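Local coordinates for profilin II (Acanthamoeba castellanii, PDB 1F2K), which binds monomeric actin and influences cytoskeletal structure, preventing actin polymerization at high concentration and enhancing it at low, and also binds PIP2, at residues A48-T53 against T88-K93. Numbering follows the deposited sequence.
Sequences AFKDAT and TVKTSK
One face of the F49 ring carries K90: CB sits over it in a CH-pi contact, 4.0 Å from the ring centroid, displaced toward the rim on the CD1 and CE1 side. At the ring edge, near its plane, T88 OG1 comes to 3.3 Å from F49 CZ. That hydroxyl, on a buried residue, is hydrogen-bonded to the carbonyl O of V77 on the adjacent strand 76-81 and is satisfied there. Helix 39-50 thereby packs, through F49, against one face of the antiparallel sheet of the profilin fold, at the end of strand 84-90; F49 also touches I95 of strand 94-100. V89 turns its side chain to the opposite face, against V113, E114 and A117 of helix 106-121. K90 runs back along F49 in the reverse sense: with CG anti to the backbone N (chi1 175°) and the chain extended beyond it, K90 CD reaches 3.7 Å from F49 CB. K90 NZ lies 4.4 Å from K50 CG; the two ammonium groups, like charges, stay 6.2 Å apart, K50 NZ to K90 NZ. Farther along, D51 OD2 accepts from both N and OG1 of T53, the bond from N capping the turn into helix 53-58.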
loop_
_atom_site.group_PDB
_atom_site.type_symbol
_atom_site.label_atom_id
_atom_site.label_comp_id
_atom_site.label_asym_id
_atom_site.label_seq_id
_atom_site.Cartn_x
_atom_site.Cartn_y
_atom_site.Cartn_z
ATOM N N ALA A 48 -7.529 -1.616 9.487
ATOM C CA ALA A 48 -6.278 -2.046 10.128
ATOM C C ALA A 48 -5.474 -0.951 10.748
ATOM O O ALA A 48 -4.862 -1.143 11.794
ATOM C CB ALA A 48 -5.405 -2.794 9.126
ATOM N N PHE A 49 -5.452 0.204 10.087
ATOM C CA PHE A 49 -4.709 1.362 10.582
ATOM C C PHE A 49 -5.313 1.821 11.901
ATOM O O PHE A 49 -4.610 2.340 12.765
ATOM C CB PHE A 49 -4.745 2.502 9.535
ATOM C CG PHE A 49 -3.911 2.218 8.319
ATOM C CD1 PHE A 49 -2.526 2.309 8.388
ATOM C CD2 PHE A 49 -4.484 1.699 7.164
ATOM C CE1 PHE A 49 -1.717 1.874 7.348
ATOM C CE2 PHE A 49 -3.658 1.241 6.081
ATOM C CZ PHE A 49 -2.291 1.328 6.184
ATOM N N LYS A 50 -6.624 1.638 12.031
ATOM C CA LYS A 50 -7.355 2.024 13.234
ATOM C C LYS A 50 -7.244 0.899 14.266
ATOM O O LYS A 50 -6.904 1.158 15.422
ATOM C CB LYS A 50 -8.837 2.268 12.914
ATOM C CG LYS A 50 -9.144 3.550 12.128
ATOM C CD LYS A 50 -9.695 4.712 12.983
ATOM C CE LYS A 50 -8.632 5.361 13.902
ATOM N NZ LYS A 50 -8.593 4.773 15.304
ATOM N N ASP A 51 -7.526 -0.338 13.832
ATOM C CA ASP A 51 -7.461 -1.526 14.685
ATOM C C ASP A 51 -6.794 -2.712 13.987
ATOM O O ASP A 51 -7.413 -3.430 13.195
ATOM C CB ASP A 51 -8.858 -1.940 15.111
ATOM C CG ASP A 51 -8.859 -3.104 16.098
ATOM O OD1 ASP A 51 -9.965 -3.613 16.381
ATOM O OD2 ASP A 51 -7.778 -3.499 16.601
ATOM N N ALA A 52 -5.527 -2.926 14.312
ATOM C CA ALA A 52 -4.701 -3.979 13.733
ATOM C C ALA A 52 -5.028 -5.397 14.176
ATOM O O ALA A 52 -4.548 -6.361 13.580
ATOM C CB ALA A 52 -3.269 -3.674 14.056
ATOM N N THR A 53 -5.824 -5.504 15.240
ATOM C CA THR A 53 -6.256 -6.771 15.828
ATOM C C THR A 53 -6.633 -7.803 14.776
ATOM O O THR A 53 -6.060 -8.895 14.725
ATOM C CB THR A 53 -7.466 -6.541 16.744
ATOM O OG1 THR A 53 -7.084 -5.698 17.855
ATOM C CG2 THR A 53 -8.006 -7.878 17.225
ATOM N N THR A 88 2.199 -0.545 2.692
ATOM C CA THR A 88 1.048 0.374 2.597
ATOM C C THR A 88 1.268 1.415 3.637
ATOM O O THR A 88 1.800 1.114 4.679
ATOM C CB THR A 88 -0.325 -0.282 2.801
ATOM O OG1 THR A 88 -0.494 -0.642 4.170
ATOM C CG2 THR A 88 -0.448 -1.497 1.901
ATOM N N VAL A 89 0.903 2.648 3.303
ATOM C CA VAL A 89 1.062 3.807 4.179
ATOM C C VAL A 89 -0.182 4.658 4.097
ATOM O O VAL A 89 -0.776 4.781 3.003
ATOM C CB VAL A 89 2.242 4.681 3.751
ATOM C CG1 VAL A 89 2.502 5.782 4.810
ATOM C CG2 VAL A 89 3.449 3.828 3.551
ATOM N N LYS A 90 -0.555 5.233 5.248
ATOM C CA LYS A 90 -1.747 6.065 5.388
ATOM C C LYS A 90 -1.530 7.566 5.445
ATOM O O LYS A 90 -0.784 8.070 6.317
ATOM C CB LYS A 90 -2.513 5.666 6.642
ATOM C CG LYS A 90 -3.729 6.551 6.957
ATOM C CD LYS A 90 -4.472 5.930 8.139
ATOM C CE LYS A 90 -5.657 6.747 8.650
ATOM N NZ LYS A 90 -6.459 5.979 9.657
ATOM N N THR A 91 -2.176 8.289 4.527
ATOM C CA THR A 91 -2.065 9.761 4.535
ATOM C C THR A 91 -3.376 10.321 5.105
ATOM O O THR A 91 -4.246 9.566 5.546
ATOM C CB THR A 91 -1.872 10.309 3.151
ATOM O OG1 THR A 91 -3.064 10.111 2.385
ATOM C CG2 THR A 91 -0.740 9.572 2.469
ATOM N N SER A 92 -3.514 11.637 5.111
ATOM C CA SER A 92 -4.722 12.242 5.623
ATOM C C SER A 92 -5.988 11.833 4.833
ATOM O O SER A 92 -7.044 11.570 5.432
ATOM C CB SER A 92 -4.586 13.773 5.630
ATOM O OG SER A 92 -5.772 14.404 6.131
ATOM N N LYS A 93 -5.893 11.748 3.509
ATOM C CA LYS A 93 -7.070 11.401 2.721
ATOM C C LYS A 93 -7.050 10.051 2.014
ATOM O O LYS A 93 -8.101 9.587 1.569
ATOM C CB LYS A 93 -7.357 12.489 1.679
ATOM C CG LYS A 93 -7.590 13.941 2.231
ATOM C CD LYS A 93 -8.779 14.041 3.214
ATOM C CE LYS A 93 -9.026 15.492 3.627
ATOM N NZ LYS A 93 -9.905 15.620 4.856
#